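Local coordinates for protein Rho guanine nucleotide exchange factor TIAM2 (Mus musculus, PDB 3A8P) that activates the small GTPase Rac1 by stimulating its GDP-GTP exchange, linking extracellular signals to the cytoskeleton, and has a PHCCEx domain that binds proteins and membranes, at residues A[76-81]-A[194-199]; A[159-164]-A[179-184]; A[215-220]-A[234-239]. All coordinates share one frame; numbering follows the deposited sequence.

The three contacts show how the PHCCEx domain is built as one module, with helix 171-206 as a shared element of contacts 1 and 2. Contact 1 joins the PH domain to that helix, whereas contact 2 lies farther out, where the helix pairs with helix 136-165; their centres are about 27 Å apart. Contact 3 packs two later pieces of the CC-Ex region together, its centre about 11 Å from that of contact 1. These two touch through buried side chains: Phe196 CG lies 3.5 Å from Leu216 CD2, and Phe196 CE2 3.7 Å from Val236 CG1. Contacts 2 and 3 do not touch, with nearest atoms about 9 Å apart.

Contact 1 of 3, residues A[76-81]-A[194-199]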
# COMPACT_ATOMS: atom_id res chain seq x y z
N ASP A 76 -2.89 -6.27 -5.64
CA ASP A 76 -1.76 -5.91 -4.78
C ASP A 76 -1.92 -4.62 -3.98
O ASP A 76 -0.94 -3.92 -3.74
CB ASP A 76 -0.47 -5.83 -5.61
CG ASP A 76 -0.08 -7.18 -6.21
OD1 ASP A 76 -0.06 -8.18 -5.46
OD2 ASP A 76 0.22 -7.23 -7.42
N SER A 77 -3.14 -4.33 -3.54
CA SER A 77 -3.38 -3.12 -2.76
C SER A 77 -3.20 -3.36 -1.26
O SER A 77 -3.04 -4.48 -0.81
CB SER A 77 -4.81 -2.60 -2.99
OG SER A 77 -4.98 -2.15 -4.32
N ILE A 78 -3.21 -2.26 -0.51
CA ILE A 78 -3.13 -2.28 0.94
C ILE A 78 -4.30 -1.41 1.39
O ILE A 78 -4.60 -0.40 0.77
CB ILE A 78 -1.80 -1.67 1.46
CG1 ILE A 78 -0.62 -2.56 1.07
CG2 ILE A 78 -1.87 -1.52 2.98
CD1 ILE A 78 0.75 -2.00 1.44
N VAL A 79 -4.99 -1.82 2.45
CA VAL A 79 -6.12 -1.05 2.94
C VAL A 79 -5.86 -0.73 4.40
O VAL A 79 -5.41 -1.58 5.17
CB VAL A 79 -7.45 -1.83 2.81
CG1 VAL A 79 -8.64 -0.89 3.00
CG2 VAL A 79 -7.53 -2.50 1.44
N GLN A 80 -6.13 0.51 4.80
CA GLN A 80 -5.90 0.93 6.18
C GLN A 80 -7.06 1.78 6.68
O GLN A 80 -7.57 2.64 5.95
CB GLN A 80 -4.62 1.77 6.26
CG GLN A 80 -3.31 1.02 6.01
CD GLN A 80 -3.01 -0.02 7.08
OE1 GLN A 80 -3.43 -1.18 6.97
NE2 GLN A 80 -2.31 0.39 8.12
N SER A 81 -7.47 1.55 7.92
CA SER A 81 -8.54 2.35 8.48
C SER A 81 -7.94 3.72 8.80
O SER A 81 -6.74 3.84 9.05
CB SER A 81 -9.07 1.72 9.77
OG SER A 81 -8.07 1.73 10.78
N ASP A 194 6.37 -4.74 1.29
CA ASP A 194 5.83 -6.04 0.90
C ASP A 194 5.54 -6.88 2.14
O ASP A 194 4.52 -7.57 2.20
CB ASP A 194 6.81 -6.79 -0.02
CG ASP A 194 6.90 -6.17 -1.41
OD1 ASP A 194 5.88 -5.63 -1.90
OD2 ASP A 194 7.99 -6.22 -2.03
N LEU A 195 6.43 -6.82 3.12
CA LEU A 195 6.24 -7.58 4.35
C LEU A 195 4.94 -7.14 5.05
O LEU A 195 4.15 -7.97 5.51
CB LEU A 195 7.43 -7.38 5.30
CG LEU A 195 7.38 -8.11 6.65
CD1 LEU A 195 7.26 -9.61 6.42
CD2 LEU A 195 8.63 -7.80 7.46
N PHE A 196 4.71 -5.83 5.11
CA PHE A 196 3.51 -5.30 5.75
C PHE A 196 2.26 -5.77 4.99
O PHE A 196 1.28 -6.22 5.59
CB PHE A 196 3.55 -3.77 5.76
CG PHE A 196 2.41 -3.14 6.52
CD1 PHE A 196 2.44 -3.07 7.91
CD2 PHE A 196 1.32 -2.61 5.84
CE1 PHE A 196 1.39 -2.48 8.62
CE2 PHE A 196 0.27 -2.01 6.54
CZ PHE A 196 0.30 -1.95 7.93
N ARG A 197 2.32 -5.67 3.67
CA ARG A 197 1.22 -6.07 2.80
C ARG A 197 0.90 -7.55 3.01
O ARG A 197 -0.26 -7.92 3.16
CB ARG A 197 1.58 -5.78 1.34
CG ARG A 197 0.44 -6.00 0.34
CD ARG A 197 0.75 -5.28 -0.97
NE ARG A 197 1.91 -5.84 -1.67
CZ ARG A 197 1.84 -6.80 -2.59
NH1 ARG A 197 0.66 -7.31 -2.94
NH2 ARG A 197 2.94 -7.26 -3.16
N MET A 198 1.94 -8.38 3.04
CA MET A 198 1.75 -9.82 3.25
C MET A 198 1.08 -10.09 4.59
O MET A 198 0.21 -10.96 4.69
CB MET A 198 3.09 -10.56 3.19
CG MET A 198 3.78 -10.54 1.84
SD MET A 198 2.90 -11.44 0.55
CE MET A 198 1.86 -10.14 -0.17
N ARG A 199 1.47 -9.35 5.63
CA ARG A 199 0.87 -9.54 6.94
C ARG A 199 -0.59 -9.09 6.96
O ARG A 199 -1.41 -9.68 7.67
CB ARG A 199 1.68 -8.81 8.00
CG ARG A 199 2.93 -9.57 8.40
CD ARG A 199 3.89 -8.71 9.17
NE ARG A 199 5.00 -9.49 9.70
CZ ARG A 199 6.12 -8.96 10.18
NH1 ARG A 199 6.27 -7.64 10.19
NH2 ARG A 199 7.07 -9.74 10.66
O HOH W 1 3.14 -8.71 -5.63
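The interface between the PH domain and helix 171-206 of the CC-Ex region, most of it predicted to be coiled coil, is held here by a salt-bridge network, with Asp76 and Arg197 bridging across it. Arg197 NH1 donates to Asp76 OD1 at 2.8 Å, in a bent bond (136°) that meets the oxygen on its anti side but well out of the carboxylate plane; the carboxylate and guanidinium planes stand nearly perpendicular. A water accepts from Arg197 NH2 and gives a weak bond to Asp76 OD1, while Asp194, three residues earlier on the same helix, brings OD1 to the guanidinium edge, a longer salt bridge of 3.6 Å to NH2. Met198 CE covers one guanidinium face, and NH1 also bonds Tyr201 OH. With CG anti to the backbone N (chi1 -173°) and a bend at chi3, the arginine lays its aliphatic part across Ile78, whose CG1 is 3.7 Å from Arg197 CG. Ile78 CG2 meets the Phe196 ring edge at CE2, 4.2 Å away. The Gln80 amide also comes to this edge, steeply inclined to the ring. Strand 78-81 pairs with strand 91-95 and crosses the 194-199 segment at 74°; Val79 packs on helix 109-130, while Ile78 and Phe196 reach helix 236-245.

Contact 2 of 3, residues A[159-164]-A[179-184]; sequences KMAELQ and NQIRQW
Ile181 meets Ala161 and Glu162 where two long helices run side by side. From CB its shorter branch, CG2, extends to 4.1 Å from Glu162 OE2, a carboxylate oxygen that is paired with Lys158. The longer branch starts with CG1, placed opposite the carbonyl carbon by a chi1 of -68°, and this methylene lies 3.9 Å from Ala161 CB. Beyond it, a chi2 of 173° carries the terminal CD1 past the alanine to Glu162, where it rests 3.7 Å from CG and also approaches the backbone CA. The two side chains cross at about a right angle, and the glutamate's aliphatic part serves as the packing surface. Cutting Ile181 back to an alanine removes CG1 and CD1, which would probably leave Glu162 CG without its apolar neighbour across the seam, Ala161 CB with less cover, and a gap between the helices. Ala161 CB also approaches Trp184 CD1, at 4.4 Å; the indole extends the seam to Asp154, Met157 and Lys158. The antiparallel pairing of helices 136-165 and 171-206, consecutive in the chain, with the axes of the two short segments 9.7 Å apart at 163°, is characteristic of a helical hairpin, consistent with the coiled coil predicted for residues 171-198.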
# COMPACT_ATOMS: atom_id res chain seq x y z
N LYS A 159 25.31 -1.52 5.28
CA LYS A 159 26.31 -1.11 6.26
C LYS A 159 27.71 -1.30 5.69
O LYS A 159 28.59 -0.48 5.93
CB LYS A 159 26.16 -1.91 7.56
CG LYS A 159 24.96 -1.50 8.37
CD LYS A 159 24.94 -2.18 9.73
CE LYS A 159 23.67 -1.83 10.49
NZ LYS A 159 23.51 -0.34 10.61
N MET A 160 27.92 -2.38 4.94
CA MET A 160 29.23 -2.61 4.36
C MET A 160 29.59 -1.48 3.39
O MET A 160 30.70 -0.95 3.43
CB MET A 160 29.27 -3.95 3.61
CG MET A 160 30.63 -4.25 2.96
SD MET A 160 31.89 -4.86 4.13
CE MET A 160 32.07 -3.53 5.22
N ALA A 161 28.65 -1.12 2.53
CA ALA A 161 28.86 -0.05 1.56
C ALA A 161 29.21 1.25 2.28
O ALA A 161 30.13 1.95 1.87
CB ALA A 161 27.61 0.14 0.69
N GLU A 162 28.48 1.55 3.34
CA GLU A 162 28.73 2.76 4.13
C GLU A 162 30.14 2.73 4.72
O GLU A 162 30.85 3.73 4.70
CB GLU A 162 27.67 2.88 5.23
CG GLU A 162 26.27 3.05 4.67
CD GLU A 162 25.19 2.99 5.74
OE1 GLU A 162 25.34 2.21 6.70
OE2 GLU A 162 24.18 3.72 5.61
N LEU A 163 30.56 1.57 5.23
CA LEU A 163 31.90 1.44 5.79
C LEU A 163 32.93 1.73 4.70
O LEU A 163 33.93 2.41 4.95
CB LEU A 163 32.13 0.03 6.36
CG LEU A 163 33.47 -0.22 7.07
CD1 LEU A 163 33.59 0.68 8.31
CD2 LEU A 163 33.58 -1.68 7.49
N GLN A 164 32.70 1.22 3.49
CA GLN A 164 33.63 1.46 2.38
C GLN A 164 33.64 2.95 2.01
O GLN A 164 34.69 3.50 1.67
CB GLN A 164 33.24 0.64 1.15
CG GLN A 164 33.09 -0.85 1.39
CD GLN A 164 34.24 -1.44 2.18
OE1 GLN A 164 35.41 -1.38 1.77
NE2 GLN A 164 33.92 -2.02 3.33
N ASN A 179 25.02 6.61 -4.35
CA ASN A 179 23.94 6.20 -5.25
C ASN A 179 23.58 4.76 -4.94
O ASN A 179 22.40 4.39 -4.90
CB ASN A 179 24.39 6.31 -6.70
CG ASN A 179 24.60 7.74 -7.15
OD1 ASN A 179 25.28 8.00 -8.15
ND2 ASN A 179 24.00 8.69 -6.43
N GLN A 180 24.60 3.94 -4.72
CA GLN A 180 24.42 2.53 -4.40
C GLN A 180 23.72 2.39 -3.05
O GLN A 180 22.77 1.61 -2.90
CB GLN A 180 25.79 1.84 -4.37
CG GLN A 180 25.72 0.34 -4.36
CD GLN A 180 27.09 -0.30 -4.21
OE1 GLN A 180 28.03 0.03 -4.94
NE2 GLN A 180 27.21 -1.22 -3.26
N ILE A 181 24.19 3.15 -2.06
CA ILE A 181 23.61 3.12 -0.73
C ILE A 181 22.12 3.47 -0.81
O ILE A 181 21.28 2.83 -0.15
CB ILE A 181 24.35 4.10 0.22
CG1 ILE A 181 25.76 3.58 0.48
CG2 ILE A 181 23.60 4.23 1.54
CD1 ILE A 181 26.65 4.54 1.26
N ARG A 182 21.78 4.47 -1.62
CA ARG A 182 20.37 4.85 -1.76
C ARG A 182 19.53 3.73 -2.35
O ARG A 182 18.36 3.58 -1.99
CB ARG A 182 20.21 6.10 -2.64
CG ARG A 182 20.87 7.35 -2.09
CD ARG A 182 20.29 8.58 -2.77
NE ARG A 182 21.10 9.77 -2.51
CZ ARG A 182 22.19 10.10 -3.21
NH1 ARG A 182 22.59 9.34 -4.22
NH2 ARG A 182 22.87 11.19 -2.89
N GLN A 183 20.11 2.97 -3.27
CA GLN A 183 19.38 1.88 -3.88
C GLN A 183 19.11 0.82 -2.82
O GLN A 183 17.99 0.31 -2.71
CB GLN A 183 20.16 1.27 -5.06
CG GLN A 183 19.36 0.23 -5.85
CD GLN A 183 18.06 0.80 -6.41
OE1 GLN A 183 18.09 1.68 -7.27
NE2 GLN A 183 16.92 0.31 -5.92
N TRP A 184 20.13 0.50 -2.03
CA TRP A 184 19.99 -0.49 -0.95
C TRP A 184 18.87 -0.04 -0.02
O TRP A 184 18.06 -0.84 0.45
CB TRP A 184 21.27 -0.60 -0.12
CG TRP A 184 22.43 -1.30 -0.78
CD1 TRP A 184 23.69 -0.79 -0.98
CD2 TRP A 184 22.49 -2.67 -1.20
NE1 TRP A 184 24.51 -1.75 -1.50
CE2 TRP A 184 23.81 -2.92 -1.64
CE3 TRP A 184 21.55 -3.71 -1.24
CZ2 TRP A 184 24.21 -4.16 -2.12
CZ3 TRP A 184 21.96 -4.95 -1.72
CH2 TRP A 184 23.28 -5.17 -2.15

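Contact 3 of 3, residues A[215-220]-A[234-239]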
# COMPACT_ATOMS: atom_id res chain seq x y z
N SER A 215 4.92 0.43 12.93
CA SER A 215 6.12 -0.38 12.76
C SER A 215 6.66 -0.26 11.33
O SER A 215 7.87 -0.33 11.12
CB SER A 215 5.81 -1.85 13.08
OG SER A 215 5.32 -1.99 14.40
N LEU A 216 5.78 -0.08 10.36
CA LEU A 216 6.21 0.09 8.98
C LEU A 216 6.78 1.51 8.78
O LEU A 216 7.80 1.69 8.12
CB LEU A 216 5.04 -0.13 8.02
CG LEU A 216 5.31 0.20 6.55
CD1 LEU A 216 6.54 -0.55 6.04
CD2 LEU A 216 4.08 -0.14 5.73
N LEU A 217 6.12 2.51 9.35
CA LEU A 217 6.59 3.88 9.18
C LEU A 217 7.96 4.13 9.81
O LEU A 217 8.64 5.09 9.47
CB LEU A 217 5.55 4.86 9.73
CG LEU A 217 4.27 4.93 8.90
CD1 LEU A 217 3.33 5.97 9.48
CD2 LEU A 217 4.61 5.28 7.45
N ALA A 218 8.37 3.24 10.70
CA ALA A 218 9.66 3.35 11.35
C ALA A 218 10.77 3.01 10.35
O ALA A 218 11.94 3.28 10.60
CB ALA A 218 9.73 2.42 12.54
N ALA A 219 10.39 2.40 9.23
CA ALA A 219 11.34 2.00 8.20
C ALA A 219 11.49 3.03 7.08
O ALA A 219 12.32 2.88 6.17
CB ALA A 219 10.91 0.65 7.61
N THR A 220 10.67 4.08 7.13
CA THR A 220 10.73 5.13 6.11
C THR A 220 12.06 5.87 6.26
O THR A 220 12.43 6.27 7.36
CB THR A 220 9.56 6.12 6.27
OG1 THR A 220 8.34 5.39 6.47
CG2 THR A 220 9.41 6.98 5.03
N LEU A 234 1.60 11.85 5.36
CA LEU A 234 2.60 10.90 5.83
C LEU A 234 1.91 9.74 6.53
O LEU A 234 1.49 9.86 7.68
CB LEU A 234 3.57 11.58 6.80
CG LEU A 234 4.95 10.92 6.93
CD1 LEU A 234 5.77 11.66 7.98
CD2 LEU A 234 4.82 9.45 7.30
N SER A 235 1.80 8.62 5.84
CA SER A 235 1.16 7.44 6.42
C SER A 235 1.60 6.21 5.65
O SER A 235 2.35 6.29 4.68
CB SER A 235 -0.36 7.58 6.33
OG SER A 235 -0.79 7.58 4.98
N VAL A 236 1.11 5.06 6.10
CA VAL A 236 1.43 3.81 5.43
C VAL A 236 0.96 3.87 3.97
O VAL A 236 1.68 3.46 3.06
CB VAL A 236 0.74 2.62 6.14
CG1 VAL A 236 0.68 1.40 5.22
CG2 VAL A 236 1.51 2.27 7.42
N SER A 237 -0.23 4.41 3.74
CA SER A 237 -0.80 4.51 2.39
C SER A 237 0.04 5.38 1.44
O SER A 237 0.28 4.98 0.29
CB SER A 237 -2.23 5.07 2.45
OG SER A 237 -3.07 4.27 3.27
N SER A 238 0.47 6.56 1.90
CA SER A 238 1.28 7.41 1.04
C SER A 238 2.68 6.79 0.88
O SER A 238 3.28 6.91 -0.18
CB SER A 238 1.37 8.85 1.59
OG SER A 238 1.92 8.91 2.90
N PHE A 239 3.16 6.12 1.92
CA PHE A 239 4.48 5.47 1.88
C PHE A 239 4.41 4.36 0.82
O PHE A 239 5.35 4.16 0.04
CB PHE A 239 4.83 4.90 3.27
CG PHE A 239 6.21 4.28 3.37
CD1 PHE A 239 7.25 4.67 2.53
CD2 PHE A 239 6.46 3.30 4.33
CE1 PHE A 239 8.53 4.10 2.65
CE2 PHE A 239 7.74 2.72 4.45
CZ PHE A 239 8.77 3.12 3.60
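Thr220 and Phe239 form the tight end of this contact, the threonine sitting over one face of the ring. Its OG1 stands 3.4 Å from Phe239 CE2, toward the rim, while CG2 makes a CH-pi contact 4.1 Å from the ring centroid and 21° from the normal. With CG anti to the backbone N (chi1 -176°), the phenylalanine extends from helix 236-245 toward the turn formed by Leu217 to Thr220. Leu216, which is buried along with Phe239 and Val236, adds to this packing in two ways: CD1 packs against Phe239 CE2, and CD2 lies 3.8 Å from Val236 CG1, crossing the valine at about a right angle. Leu216 and Val236 both rest on Phe196 of helix 171-206, and Phe239 continues onto Met193 of that helix.

Leu217 links this packing to the looser side. It directs CD2 over the backbone at the start of the helix, 3.6 Å from Ser235 C, and the same methyl lies 4.1 Å from Phe239 CD2; its CG meets Val236 CG2. The loose side is Leu234, an exposed residue, which offers its CD2 to Leu217 CD2 at 4.2 Å, and its side chain also touches Lys225 and Leu228 of helix 222-231.

The polar side chains bond mostly within their own segments. Thr220 OG1 donates to Leu217 O at 3.0 Å from above the carbonyl plane, on the same face as Thr220 N, and this bond helps fix the hydroxyl over the ring. Ser235 and Ser238 form a capping box: Ser235 N donates to Ser238 OG, which also bonds Val233 O, and the return bond from Ser238 N to Ser235 OG is weak. The chemistry therefore implies association chiefly through apolar surfaces, with local polar bonds shaping the turn and helix start that present them.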